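Local coordinates for Glyco_hydro_cc domain-containing protein (Trichoderma gamsii, PDB 6UBD) that probably binds beta-1,3-glucan oligosaccharides, as a member of glycoside hydrolase family 128 built on a (beta/alpha)8 barrel, at residues Leu28-Arg33 and Val237-Tyr242; Met102-Pro107 and Gly142-Cys147; Lys150-Leu155 and Ile186-Asn191; Asp168-His173 and Lys195-Thr200; Gly181-Ile186 and Val228-Ala233. All coordinates share one frame; numbering follows the deposited sequence.

Contact 1 (Leu28-Arg33 and Val237-Tyr242); sequences LTPNGR and VLAYAY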
# COMPACT_ATOMS: atom_id res chain seq x y z
N LEU A 28 6.59 11.84 -6.81
CA LEU A 28 5.68 11.07 -5.91
C LEU A 28 4.85 10.07 -6.71
O LEU A 28 4.26 9.18 -6.05
CB LEU A 28 4.94 11.98 -4.93
CG LEU A 28 5.81 12.68 -3.89
CD1 LEU A 28 4.97 13.50 -2.90
CD2 LEU A 28 6.70 11.71 -3.10
N THR A 29 4.83 10.10 -8.03
CA THR A 29 4.45 8.94 -8.86
C THR A 29 5.72 8.19 -9.26
O THR A 29 6.59 8.82 -9.88
CB THR A 29 3.66 9.33 -10.11
OG1 THR A 29 2.39 9.80 -9.68
CG2 THR A 29 3.45 8.19 -11.10
N PRO A 30 5.92 6.89 -8.92
CA PRO A 30 7.14 6.20 -9.34
C PRO A 30 7.22 6.10 -10.86
O PRO A 30 6.31 5.60 -11.55
CB PRO A 30 7.04 4.81 -8.69
CG PRO A 30 6.12 5.05 -7.52
CD PRO A 30 5.10 6.03 -8.07
N ASN A 31 8.38 6.49 -11.39
CA ASN A 31 8.78 6.35 -12.81
C ASN A 31 7.59 6.47 -13.80
O ASN A 31 7.40 5.57 -14.65
CB ASN A 31 9.48 5.00 -13.00
CG ASN A 31 10.16 4.91 -14.35
OD1 ASN A 31 10.58 5.93 -14.90
ND2 ASN A 31 10.30 3.70 -14.84
N GLY A 32 6.81 7.54 -13.71
CA GLY A 32 5.79 7.88 -14.72
C GLY A 32 4.54 7.02 -14.73
O GLY A 32 3.73 7.22 -15.68
N ARG A 33 4.31 6.12 -13.78
CA ARG A 33 3.08 5.28 -13.80
C ARG A 33 2.55 5.17 -12.38
O ARG A 33 3.34 4.81 -11.46
CB ARG A 33 3.31 3.84 -14.34
CG ARG A 33 4.09 3.74 -15.64
CD ARG A 33 4.44 2.32 -16.01
NE ARG A 33 5.24 2.36 -17.22
CZ ARG A 33 5.57 1.28 -17.89
NH1 ARG A 33 5.25 0.10 -17.40
NH2 ARG A 33 6.18 1.32 -19.07
N VAL A 237 -4.39 11.03 -6.32
CA VAL A 237 -3.89 9.65 -6.23
C VAL A 237 -2.65 9.54 -7.11
O VAL A 237 -2.77 9.60 -8.34
CB VAL A 237 -4.96 8.62 -6.62
CG1 VAL A 237 -4.38 7.21 -6.59
CG2 VAL A 237 -6.15 8.70 -5.64
N LEU A 238 -1.48 9.33 -6.52
CA LEU A 238 -0.21 9.28 -7.31
C LEU A 238 0.31 7.84 -7.47
O LEU A 238 1.25 7.67 -8.26
CB LEU A 238 0.84 10.23 -6.71
CG LEU A 238 0.51 11.72 -6.87
CD1 LEU A 238 1.68 12.55 -6.48
CD2 LEU A 238 -0.01 12.12 -8.28
N ALA A 239 -0.26 6.85 -6.78
CA ALA A 239 0.15 5.43 -6.90
C ALA A 239 -0.96 4.58 -6.33
O ALA A 239 -1.67 5.01 -5.40
CB ALA A 239 1.46 5.18 -6.16
N TYR A 240 -1.10 3.35 -6.86
CA TYR A 240 -2.07 2.37 -6.33
C TYR A 240 -1.51 0.96 -6.47
O TYR A 240 -0.70 0.71 -7.39
CB TYR A 240 -3.46 2.51 -6.98
CG TYR A 240 -3.49 2.42 -8.48
CD1 TYR A 240 -3.48 1.17 -9.14
CD2 TYR A 240 -3.52 3.57 -9.26
CE1 TYR A 240 -3.49 1.08 -10.55
CE2 TYR A 240 -3.57 3.49 -10.67
CZ TYR A 240 -3.53 2.24 -11.30
OH TYR A 240 -3.54 2.13 -12.71
N ALA A 241 -1.99 0.02 -5.69
CA ALA A 241 -1.44 -1.35 -5.67
C ALA A 241 -2.52 -2.39 -5.28
O ALA A 241 -3.09 -2.37 -4.19
CB ALA A 241 -0.26 -1.45 -4.73
N TYR A 242 -2.78 -3.33 -6.21
CA TYR A 242 -3.68 -4.51 -6.00
C TYR A 242 -3.02 -5.47 -4.98
O TYR A 242 -1.90 -5.86 -5.26
CB TYR A 242 -3.89 -5.17 -7.38
CG TYR A 242 -4.90 -6.29 -7.51
CD1 TYR A 242 -4.79 -7.45 -6.75
CD2 TYR A 242 -5.96 -6.20 -8.41
CE1 TYR A 242 -5.71 -8.48 -6.88
CE2 TYR A 242 -6.86 -7.23 -8.60
CZ TYR A 242 -6.73 -8.39 -7.85
OH TYR A 242 -7.70 -9.38 -8.04

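Contact 2 (Met102-Pro107 and Gly142-Cys147); sequences MGFNEP and GSPAMC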
# COMPACT_ATOMS: atom_id res chain seq x y z
N MET A 102 7.72 3.29 3.30
CA MET A 102 6.43 3.44 3.97
C MET A 102 6.53 3.06 5.46
O MET A 102 7.21 2.06 5.82
CB MET A 102 5.37 2.53 3.30
CG MET A 102 5.13 2.77 1.80
SD MET A 102 4.09 1.62 0.97
CE MET A 102 5.06 0.12 0.99
N GLY A 103 5.70 3.73 6.28
CA GLY A 103 5.54 3.36 7.68
C GLY A 103 4.56 2.23 7.95
O GLY A 103 4.24 1.40 7.01
N PHE A 104 4.09 2.14 9.18
CA PHE A 104 3.52 0.91 9.75
C PHE A 104 2.25 0.45 8.98
O PHE A 104 1.44 1.29 8.57
CB PHE A 104 3.23 1.05 11.23
CG PHE A 104 4.29 1.84 11.95
CD1 PHE A 104 5.61 1.37 12.09
CD2 PHE A 104 4.03 3.12 12.42
CE1 PHE A 104 6.62 2.15 12.66
CE2 PHE A 104 5.05 3.90 12.96
CZ PHE A 104 6.32 3.43 13.07
N ASN A 105 2.11 -0.89 8.97
CA ASN A 105 0.91 -1.50 8.32
C ASN A 105 -0.23 -1.69 9.34
O ASN A 105 -0.15 -2.66 10.09
CB ASN A 105 1.36 -2.78 7.61
CG ASN A 105 0.24 -3.41 6.78
OD1 ASN A 105 0.01 -2.88 5.68
ND2 ASN A 105 -0.51 -4.34 7.35
N GLU A 106 -1.22 -0.81 9.30
CA GLU A 106 -2.46 -1.00 10.13
C GLU A 106 -2.12 -1.09 11.63
O GLU A 106 -2.50 -2.02 12.32
CB GLU A 106 -3.23 -2.24 9.63
CG GLU A 106 -3.70 -2.08 8.13
CD GLU A 106 -4.60 -3.20 7.64
OE1 GLU A 106 -4.67 -4.25 8.33
OE2 GLU A 106 -5.18 -3.03 6.52
N PRO A 107 -1.48 -0.04 12.21
CA PRO A 107 -1.21 -0.01 13.66
C PRO A 107 -2.51 -0.01 14.46
O PRO A 107 -2.46 -0.33 15.67
CB PRO A 107 -0.36 1.24 13.80
CG PRO A 107 -0.87 2.18 12.73
CD PRO A 107 -1.09 1.24 11.55
N GLY A 142 6.38 7.59 3.27
CA GLY A 142 4.94 7.35 3.27
C GLY A 142 4.44 7.22 4.69
O GLY A 142 5.03 6.51 5.52
N SER A 143 3.22 7.72 4.96
CA SER A 143 2.62 7.61 6.29
C SER A 143 2.38 6.16 6.66
O SER A 143 2.20 5.29 5.73
CB SER A 143 1.31 8.39 6.39
OG SER A 143 0.21 7.71 5.73
N PRO A 144 2.16 5.84 7.94
CA PRO A 144 1.45 4.61 8.28
C PRO A 144 0.05 4.56 7.61
O PRO A 144 -0.56 5.59 7.38
CB PRO A 144 1.38 4.67 9.82
CG PRO A 144 2.50 5.62 10.21
CD PRO A 144 2.42 6.68 9.14
N ALA A 145 -0.36 3.30 7.34
CA ALA A 145 -1.66 3.00 6.63
C ALA A 145 -2.73 2.47 7.60
O ALA A 145 -2.43 1.51 8.31
CB ALA A 145 -1.45 2.05 5.46
N MET A 146 -3.87 3.14 7.65
CA MET A 146 -4.89 2.80 8.67
C MET A 146 -5.89 1.72 8.20
O MET A 146 -6.55 1.82 7.12
CB MET A 146 -5.71 4.05 8.99
CG MET A 146 -4.86 5.19 9.59
SD MET A 146 -3.92 4.76 11.10
CE MET A 146 -2.26 4.63 10.41
N CYS A 147 -6.15 0.75 9.04
CA CYS A 147 -7.24 -0.24 8.75
C CYS A 147 -8.60 0.39 8.91
O CYS A 147 -9.57 -0.11 8.30
CB CYS A 147 -7.10 -1.51 9.60
SG CYS A 147 -7.50 -1.27 11.35
O HOH W 1 2.16 2.47 5.39

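Contact 3 (Lys150-Leu155 and Ile186-Asn191); sequences KDESWL and IDYYWN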
# COMPACT_ATOMS: atom_id res chain seq x y z
N LYS A 150 -11.58 5.71 6.22
CA LYS A 150 -12.06 7.08 6.50
C LYS A 150 -12.54 7.27 7.97
O LYS A 150 -12.71 8.46 8.34
CB LYS A 150 -13.17 7.50 5.56
CG LYS A 150 -14.49 6.75 5.78
CD LYS A 150 -15.66 7.07 4.84
CE LYS A 150 -17.04 6.48 5.26
NZ LYS A 150 -17.50 6.76 6.69
N ASP A 151 -12.68 6.19 8.74
CA ASP A 151 -13.10 6.31 10.15
C ASP A 151 -11.89 6.40 11.10
O ASP A 151 -12.12 6.31 12.34
CB ASP A 151 -14.03 5.13 10.47
CG ASP A 151 -15.29 5.04 9.62
OD1 ASP A 151 -15.80 6.11 9.24
OD2 ASP A 151 -15.69 3.90 9.35
N GLU A 152 -10.66 6.53 10.63
CA GLU A 152 -9.49 6.53 11.49
C GLU A 152 -9.50 7.69 12.51
O GLU A 152 -9.89 8.79 12.20
CB GLU A 152 -8.22 6.60 10.64
CG GLU A 152 -8.01 7.91 9.93
CD GLU A 152 -7.29 9.03 10.71
OE1 GLU A 152 -6.64 8.72 11.78
OE2 GLU A 152 -7.40 10.19 10.26
N SER A 153 -8.89 7.34 13.66
CA SER A 153 -8.41 8.34 14.65
C SER A 153 -6.91 8.19 14.93
O SER A 153 -6.34 9.14 15.51
CB SER A 153 -9.25 8.33 15.88
OG SER A 153 -9.12 7.06 16.54
N TRP A 154 -6.25 7.09 14.65
CA TRP A 154 -4.83 6.90 15.03
C TRP A 154 -3.94 7.90 14.28
O TRP A 154 -3.03 8.47 14.92
CB TRP A 154 -4.48 5.39 14.76
CG TRP A 154 -3.15 4.91 15.25
CD1 TRP A 154 -2.97 4.03 16.29
CD2 TRP A 154 -1.82 5.15 14.71
NE1 TRP A 154 -1.64 3.73 16.45
CE2 TRP A 154 -0.93 4.40 15.51
CE3 TRP A 154 -1.27 5.89 13.65
CZ2 TRP A 154 0.46 4.43 15.33
CZ3 TRP A 154 0.10 5.93 13.45
CH2 TRP A 154 0.95 5.18 14.29
N LEU A 155 -4.09 8.00 12.94
CA LEU A 155 -3.19 8.86 12.15
C LEU A 155 -3.46 10.32 12.55
O LEU A 155 -2.52 11.11 12.53
CB LEU A 155 -3.42 8.60 10.66
CG LEU A 155 -2.34 9.22 9.76
CD1 LEU A 155 -0.95 8.61 10.02
CD2 LEU A 155 -2.69 9.05 8.30
N ILE A 186 -10.82 8.57 -0.45
CA ILE A 186 -9.91 9.57 -1.08
C ILE A 186 -10.20 10.97 -0.51
O ILE A 186 -9.25 11.72 -0.14
CB ILE A 186 -10.09 9.53 -2.61
CG1 ILE A 186 -9.49 8.25 -3.21
CG2 ILE A 186 -9.48 10.75 -3.28
CD1 ILE A 186 -9.90 7.97 -4.64
N ASP A 187 -11.44 11.36 -0.48
CA ASP A 187 -11.81 12.72 -0.03
C ASP A 187 -11.42 12.95 1.43
O ASP A 187 -10.88 14.03 1.78
CB ASP A 187 -13.29 13.02 -0.26
CG ASP A 187 -13.77 13.08 -1.69
OD1 ASP A 187 -12.98 13.34 -2.55
OD2 ASP A 187 -15.02 12.93 -1.92
N TYR A 188 -11.68 11.96 2.28
CA TYR A 188 -11.29 12.08 3.70
C TYR A 188 -9.78 12.34 3.83
O TYR A 188 -9.36 13.27 4.56
CB TYR A 188 -11.68 10.85 4.52
CG TYR A 188 -11.20 10.93 5.95
CD1 TYR A 188 -11.85 11.71 6.92
CD2 TYR A 188 -10.00 10.33 6.33
CE1 TYR A 188 -11.34 11.87 8.19
CE2 TYR A 188 -9.48 10.53 7.60
CZ TYR A 188 -10.19 11.23 8.56
OH TYR A 188 -9.66 11.47 9.81
N TYR A 189 -8.94 11.54 3.15
CA TYR A 189 -7.49 11.62 3.37
C TYR A 189 -6.91 12.85 2.66
O TYR A 189 -5.96 13.45 3.23
CB TYR A 189 -6.78 10.30 3.03
CG TYR A 189 -6.89 9.24 4.10
CD1 TYR A 189 -6.09 9.32 5.23
CD2 TYR A 189 -7.85 8.21 4.01
CE1 TYR A 189 -6.21 8.38 6.24
CE2 TYR A 189 -8.00 7.28 5.01
CZ TYR A 189 -7.16 7.37 6.14
OH TYR A 189 -7.21 6.41 7.12
N TRP A 190 -7.43 13.32 1.53
CA TRP A 190 -7.00 14.62 0.94
C TRP A 190 -7.44 15.78 1.85
O TRP A 190 -6.64 16.66 2.18
CB TRP A 190 -7.51 14.80 -0.52
CG TRP A 190 -7.18 16.20 -0.98
CD1 TRP A 190 -8.02 17.30 -1.06
CD2 TRP A 190 -5.87 16.74 -1.19
NE1 TRP A 190 -7.33 18.44 -1.38
CE2 TRP A 190 -6.00 18.12 -1.46
CE3 TRP A 190 -4.62 16.15 -1.24
CZ2 TRP A 190 -4.90 18.93 -1.72
CZ3 TRP A 190 -3.52 16.93 -1.54
CH2 TRP A 190 -3.67 18.31 -1.74
N ASN A 191 -8.69 15.82 2.21
CA ASN A 191 -9.19 16.96 3.00
C ASN A 191 -8.48 17.09 4.36
O ASN A 191 -8.16 18.23 4.80
CB ASN A 191 -10.71 16.89 3.21
CG ASN A 191 -11.55 17.15 1.99
OD1 ASN A 191 -12.68 16.69 1.94
ND2 ASN A 191 -11.02 17.92 1.06

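Contact 4 (Asp168-His173 and Lys195-Thr200); sequences DFTSIH and KPLWVT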
# COMPACT_ATOMS: atom_id res chain seq x y z
N ASP A 168 5.79 12.55 3.20
CA ASP A 168 5.59 13.20 1.87
C ASP A 168 4.29 12.73 1.17
O ASP A 168 3.65 13.56 0.49
CB ASP A 168 6.80 12.88 1.03
CG ASP A 168 8.13 13.37 1.56
OD1 ASP A 168 8.22 14.61 1.72
OD2 ASP A 168 8.97 12.53 1.98
N PHE A 169 3.90 11.46 1.39
CA PHE A 169 2.69 10.90 0.76
C PHE A 169 1.94 10.14 1.85
O PHE A 169 2.55 9.47 2.70
CB PHE A 169 2.99 10.06 -0.51
CG PHE A 169 3.82 8.81 -0.31
CD1 PHE A 169 5.21 8.83 -0.42
CD2 PHE A 169 3.24 7.60 -0.02
CE1 PHE A 169 5.94 7.65 -0.32
CE2 PHE A 169 3.96 6.43 0.13
CZ PHE A 169 5.31 6.46 -0.06
N THR A 170 0.60 10.23 1.81
CA THR A 170 -0.28 9.60 2.78
C THR A 170 -0.61 8.18 2.25
O THR A 170 -1.23 8.07 1.10
CB THR A 170 -1.56 10.40 3.00
OG1 THR A 170 -1.18 11.73 3.45
CG2 THR A 170 -2.43 9.78 4.06
N SER A 171 -0.28 7.11 2.93
CA SER A 171 -0.59 5.71 2.52
C SER A 171 -1.97 5.37 3.03
O SER A 171 -2.26 5.55 4.24
CB SER A 171 0.41 4.75 3.17
OG SER A 171 1.74 5.07 2.86
N ILE A 172 -2.85 4.85 2.14
CA ILE A 172 -4.24 4.44 2.47
C ILE A 172 -4.54 3.03 1.98
O ILE A 172 -3.97 2.57 0.97
CB ILE A 172 -5.26 5.52 2.02
CG1 ILE A 172 -5.50 5.53 0.50
CG2 ILE A 172 -4.80 6.90 2.56
CD1 ILE A 172 -6.63 6.51 0.09
N HIS A 173 -5.42 2.37 2.71
CA HIS A 173 -5.95 1.05 2.33
C HIS A 173 -7.44 1.24 1.98
O HIS A 173 -8.18 1.79 2.78
CB HIS A 173 -5.82 0.06 3.51
CG HIS A 173 -4.41 -0.43 3.70
ND1 HIS A 173 -4.09 -1.43 4.63
CD2 HIS A 173 -3.27 -0.13 3.02
CE1 HIS A 173 -2.78 -1.67 4.51
NE2 HIS A 173 -2.26 -0.92 3.54
N LYS A 195 -1.93 16.09 1.45
CA LYS A 195 -0.76 15.55 0.78
C LYS A 195 -1.21 14.54 -0.28
O LYS A 195 -2.25 13.89 -0.16
CB LYS A 195 0.21 14.92 1.79
CG LYS A 195 0.83 15.95 2.75
CD LYS A 195 1.69 15.38 3.88
CE LYS A 195 2.34 16.43 4.74
NZ LYS A 195 3.11 15.85 5.91
N PRO A 196 -0.34 14.30 -1.30
CA PRO A 196 -0.68 13.26 -2.27
C PRO A 196 -0.90 11.88 -1.63
O PRO A 196 -0.26 11.56 -0.57
CB PRO A 196 0.54 13.24 -3.21
CG PRO A 196 1.14 14.62 -3.06
CD PRO A 196 0.92 14.99 -1.63
N LEU A 197 -1.76 11.07 -2.23
CA LEU A 197 -2.14 9.76 -1.72
C LEU A 197 -1.46 8.62 -2.47
O LEU A 197 -1.42 8.65 -3.75
CB LEU A 197 -3.66 9.60 -1.85
CG LEU A 197 -4.55 10.72 -1.29
CD1 LEU A 197 -6.01 10.44 -1.61
CD2 LEU A 197 -4.31 10.97 0.25
N TRP A 198 -1.07 7.57 -1.78
CA TRP A 198 -0.79 6.24 -2.36
C TRP A 198 -1.77 5.26 -1.78
O TRP A 198 -1.93 5.15 -0.53
CB TRP A 198 0.61 5.74 -2.04
CG TRP A 198 1.77 6.37 -2.76
CD1 TRP A 198 1.85 7.61 -3.31
CD2 TRP A 198 3.05 5.73 -2.98
NE1 TRP A 198 3.10 7.81 -3.86
CE2 TRP A 198 3.85 6.67 -3.68
CE3 TRP A 198 3.55 4.47 -2.71
CZ2 TRP A 198 5.15 6.37 -4.06
CZ3 TRP A 198 4.85 4.17 -3.11
CH2 TRP A 198 5.61 5.12 -3.78
N VAL A 199 -2.48 4.52 -2.67
CA VAL A 199 -3.38 3.42 -2.24
C VAL A 199 -2.55 2.15 -2.18
O VAL A 199 -2.30 1.51 -3.21
CB VAL A 199 -4.58 3.27 -3.19
CG1 VAL A 199 -5.56 2.19 -2.69
CG2 VAL A 199 -5.33 4.58 -3.33
N THR A 200 -2.01 1.83 -1.01
CA THR A 200 -0.94 0.82 -0.90
C THR A 200 -1.50 -0.62 -0.80
O THR A 200 -0.72 -1.58 -0.95
CB THR A 200 0.02 1.20 0.23
OG1 THR A 200 -0.74 1.21 1.46
CG2 THR A 200 0.74 2.53 -0.02
O HOH W 2 -3.16 13.40 2.37

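Contact 5 (Gly181-Ile186 and Val228-Ala233); sequences GVQADI and VDLFEA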
# COMPACT_ATOMS: atom_id res chain seq x y z
N GLY A 181 -17.82 4.40 -1.92
CA GLY A 181 -16.92 4.16 -0.78
C GLY A 181 -15.46 4.49 -1.07
O GLY A 181 -14.75 5.06 -0.23
N VAL A 182 -15.00 4.14 -2.28
CA VAL A 182 -13.62 4.46 -2.72
C VAL A 182 -13.44 5.98 -2.68
O VAL A 182 -12.44 6.50 -2.11
CB VAL A 182 -13.39 3.91 -4.14
CG1 VAL A 182 -12.03 4.38 -4.66
CG2 VAL A 182 -13.46 2.38 -4.20
N GLN A 183 -14.38 6.73 -3.24
CA GLN A 183 -14.28 8.20 -3.32
C GLN A 183 -14.31 8.78 -1.91
O GLN A 183 -13.63 9.79 -1.64
CB GLN A 183 -15.37 8.83 -4.20
CG GLN A 183 -15.21 10.32 -4.49
CD GLN A 183 -13.98 10.62 -5.31
OE1 GLN A 183 -13.78 9.95 -6.35
NE2 GLN A 183 -13.15 11.57 -4.88
N ALA A 184 -15.08 8.23 -1.00
CA ALA A 184 -15.19 8.79 0.36
C ALA A 184 -13.85 8.63 1.09
O ALA A 184 -13.41 9.52 1.90
CB ALA A 184 -16.29 8.10 1.11
N ASP A 185 -13.13 7.54 0.87
CA ASP A 185 -11.78 7.37 1.45
C ASP A 185 -10.83 8.40 0.86
O ASP A 185 -10.04 9.06 1.64
CB ASP A 185 -11.22 5.98 1.16
CG ASP A 185 -11.72 4.84 2.06
OD1 ASP A 185 -12.39 5.11 3.10
OD2 ASP A 185 -11.38 3.62 1.73
N ILE A 186 -10.82 8.57 -0.45
CA ILE A 186 -9.91 9.57 -1.08
C ILE A 186 -10.20 10.97 -0.51
O ILE A 186 -9.25 11.72 -0.14
CB ILE A 186 -10.09 9.53 -2.61
CG1 ILE A 186 -9.49 8.25 -3.21
CG2 ILE A 186 -9.48 10.75 -3.28
CD1 ILE A 186 -9.90 7.97 -4.64
N VAL A 228 -9.56 1.48 -11.34
CA VAL A 228 -8.35 1.90 -12.06
C VAL A 228 -8.67 3.20 -12.81
O VAL A 228 -7.87 4.16 -12.79
CB VAL A 228 -7.80 0.79 -12.95
CG1 VAL A 228 -6.75 1.28 -13.90
CG2 VAL A 228 -7.25 -0.36 -12.07
N ASP A 229 -9.83 3.24 -13.47
CA ASP A 229 -10.16 4.49 -14.19
C ASP A 229 -10.23 5.66 -13.19
O ASP A 229 -9.81 6.78 -13.53
CB ASP A 229 -11.47 4.33 -14.99
CG ASP A 229 -11.41 3.44 -16.22
OD1 ASP A 229 -10.26 3.21 -16.71
OD2 ASP A 229 -12.52 3.01 -16.71
N LEU A 230 -10.90 5.44 -12.08
CA LEU A 230 -11.08 6.51 -11.05
C LEU A 230 -9.70 6.98 -10.55
O LEU A 230 -9.44 8.20 -10.53
CB LEU A 230 -11.97 6.01 -9.92
CG LEU A 230 -12.42 7.02 -8.82
CD1 LEU A 230 -13.61 6.40 -8.07
CD2 LEU A 230 -11.36 7.39 -7.83
N PHE A 231 -8.85 6.02 -10.19
CA PHE A 231 -7.49 6.39 -9.67
C PHE A 231 -6.71 7.15 -10.74
O PHE A 231 -6.03 8.14 -10.42
CB PHE A 231 -6.72 5.11 -9.27
CG PHE A 231 -7.21 4.38 -8.04
CD1 PHE A 231 -7.92 4.99 -7.01
CD2 PHE A 231 -6.92 3.03 -7.88
CE1 PHE A 231 -8.32 4.28 -5.88
CE2 PHE A 231 -7.28 2.33 -6.73
CZ PHE A 231 -7.94 2.99 -5.70
N GLU A 232 -6.68 6.67 -12.01
CA GLU A 232 -5.87 7.34 -13.08
C GLU A 232 -6.34 8.80 -13.31
O GLU A 232 -5.50 9.69 -13.50
CB GLU A 232 -5.82 6.49 -14.35
CG GLU A 232 -5.02 5.20 -14.22
CD GLU A 232 -3.50 5.40 -14.19
OE1 GLU A 232 -3.01 6.55 -14.45
OE2 GLU A 232 -2.79 4.36 -13.86
N ALA A 233 -7.65 9.05 -13.22
CA ALA A 233 -8.20 10.40 -13.43
C ALA A 233 -8.04 11.31 -12.19
O ALA A 233 -8.06 12.51 -12.39
CB ALA A 233 -9.64 10.26 -13.86

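Contact 1 (Leu28-Arg33 and Val237-Tyr242)
Thr29 meets Leu238 where the loop leading into the first strand of the (beta/alpha)8 barrel, 35-38, passes the start of the last one, 237-243. The polar link is a single side-chain bond: Thr29 OG1 donates to Leu238 O over 2.8 Å, in the carbonyl plane and on a lone pair, with a C=O...donor angle of 122°. With chi1 at -69°, OG1 of Thr29 sits beside its own backbone N, the position from which it faces the strand. A weaker C-H...O contact from Thr29 CA to the same carbonyl oxygen, at 3.5 Å, supplements it.

The apolar part centres on Leu238, which has the most surface buried in this contact. Its side chain runs at about a right angle to that of Thr29 and reaches Leu28, CD1 resting on Leu28 CB at 3.7 Å. A looser touch joins Pro30 to Ala239.

Outside the two segments, Trp198 NE1 binds Leu28 O, and the backbones of Leu238 and Ala239 are hydrogen-bonded to strand 197-206; these bonds tie both segments to the barrel wall. Leu238 also flanks the threonine hydroxyl, with CB 3.4 Å and CD2 3.6 Å from Thr29 OG1.

Contact 2 (Met102-Pro107 and Gly142-Cys147)
Gly103 and Gly142 begin a run of backbone pairing that continues past the ends of parallel barrel strands 100-102 and 140-142 into the loops that follow. Three hydrogen bonds cross it: Gly103 N to Gly142 O (3.0 Å), Ala145 N to Phe104 O (3.0 Å) and Glu106 N to Ala145 O (2.8 Å). The second is the straightest, 166° at its hydrogen. Between the first two, water 1 lies 2.8 Å from Gly103 O and Ser143 O and can donate to either; acceptors in reach outnumber its protons.

Packing is carried largely by prolines. The Pro144 ring lies side by side with Phe104, its CG 3.7 Å from CD2 of the phenyl ring. The Met146 chain, bent at chi2 (-57°) and chi3, swings CE back to Pro107 CG at 3.6 Å. The extended Glu106 chain rests its carboxyl carbon CD on Cys147 CB, 3.6 Å away; Cys147 is disulfide-bonded to Cys109.

The carboxylate has its polar partners beyond the segments, OE2 bonding His173 ND1 and OE1 bonding Ser115 OG. Backbone bond, cysteine contact and these two partners fix Glu106 in an Asn-Glu pair after the fourth strand, the place where related clan A glycosidases carry their acid/base glutamate.

Contact 3 (Lys150-Leu155 and Ile186-Asn191)
Tyr188, with the most surface buried here, lays one ring face under the Lys150 carbonyl, whose O stands 3.5 Å above the plane over the ring centre. Its CG lies anti to the backbone N (chi1 176°), which sends the ring out from helix 179-193 to the opposing loop. There Tyr188 OH donates to Glu152 OE2 over 2.6 Å, approaching 43° out of the carboxylate plane. The Glu152 chain bends at chi2 (86°), which brings OE2 to the edge of the Tyr188 ring, and Tyr193 OH makes a second hydrogen bond to OE2, so two phenols hold this oxygen.

Tyr189, next along the helix, takes the edge of its neighbour: Tyr188 CD2 sits 3.7 Å above the centre of the Tyr189 ring. The far end of Tyr189 reaches the loop, OH lying 3.3 Å from Glu152 CG, while Leu155 CD2 meets the ring edge at CE1, 4.1 Å away.

Lys150 contributes mainly its backbone and CB, the latter 3.8 Å from Tyr188 CB; its NZ turns off to a salt bridge with Asp151 OD1. The arrangement belongs to the outer layer of a (beta/alpha)8 barrel, where the loop and helix after the fifth strand pack against the helix after the sixth.

Contact 4 (Asp168-His173 and Lys195-Thr200)
Phe169 and Trp198 form the tightest part of the contact, a face-to-face stack of the phenyl on the five-membered ring of the indole, centroids 3.7 Å apart and planes at 18°. Phe169 CE2 comes within 3.3 Å of Trp198 CD2, offset toward the rim of the indole. The phenylalanine reaches this place because its CG stands between backbone N and carbonyl carbon (chi1 63°). Behind the rings the strands pair in parallel: Thr170 N to Pro196 O (2.9 Å), Trp198 N to Thr170 O (2.9 Å), Ile172 N to Trp198 O (2.8 Å) and Thr200 N to Ile172 O (2.9 Å). Thr170, Ile172, Leu197 and Val199 share the other face of the sheet, where Ile172 CG1 touches Val199 CG2 at 3.9 Å.

The looser side lies before the strands, at partly exposed Asp168, Lys195 and Pro196. Lys195 CB only brushes Thr170 OG1 and Asp168 O, while water 2 links the two chains, accepting from Thr170 OG1 and Lys195 N; Trp167 NE1 also bonds Thr170 OG1. The lysine end turns to Trp167, bonding its carbonyl and making a cation-pi contact.

These strands are the ends of a beta-alpha-beta unit whose helix 179-193 covers Thr170, Ile172 and Leu197 with Tyr189; strand 237-243 flanks 197-206, bringing Ala239 to Trp198.

Contact 5 (Gly181-Ile186 and Val228-Ala233)
This is an apolar helix-to-helix contact in the outer layer of the (beta/alpha)8 barrel, between helix 179-193 and helix 217-233, which follow the sixth and seventh strands. The short segments run roughly parallel, 27° between their directions, but their axes stay 11.5 Å apart; side chains alone bridge the gap, and no hydrogen bond crosses it.

Leu230 does most of the bridging. A chi1 of -174° turns its CG away from its own backbone N and out to the facing helix. There it slides past Ile186 in the opposite direction, and CD2 meets Ile186 CD1 at 3.6 Å. Gln183 bends at chi2 (64°) to lay its amide beside the leucine, with OE1 3.8 Å from Leu230 CD2; its NE2 bonds Asp187 OD1, which holds the amide against its own helix.

Phe231 fills the inner side, next to the sheet, where Ile174, Val237 and Tyr240 also touch its ring. Val182 crosses it at about a right angle and CG1 comes to 3.9 Å from Phe231 CE1. The same ring carbon is also approached at the edge, near the ring plane, by Ile186 CD1 at 4.2 Å.

In the fold
Contacts 2 and 4 lie deepest, each about 8 Å from the chain centre, and rest on backbone hydrogen bonds between parallel barrel strands or their extensions. They meet through Glu106 and His173, and through Ser143 and Ser171. Contacts 3 and 5 lie farther out, about 15 Å from the centre, and both use helix 179-193; no backbone hydrogen bond joins their segments, which are held by a buried tyrosine-glutamate bond in contact 3 and by mostly apolar packing in contact 5. Contact 1 is partly buried and joins an entry loop to the last strand; Trp198 NE1 and the Leu197 backbone connect it with contact 4, and Tyr240 connects it with contact 5.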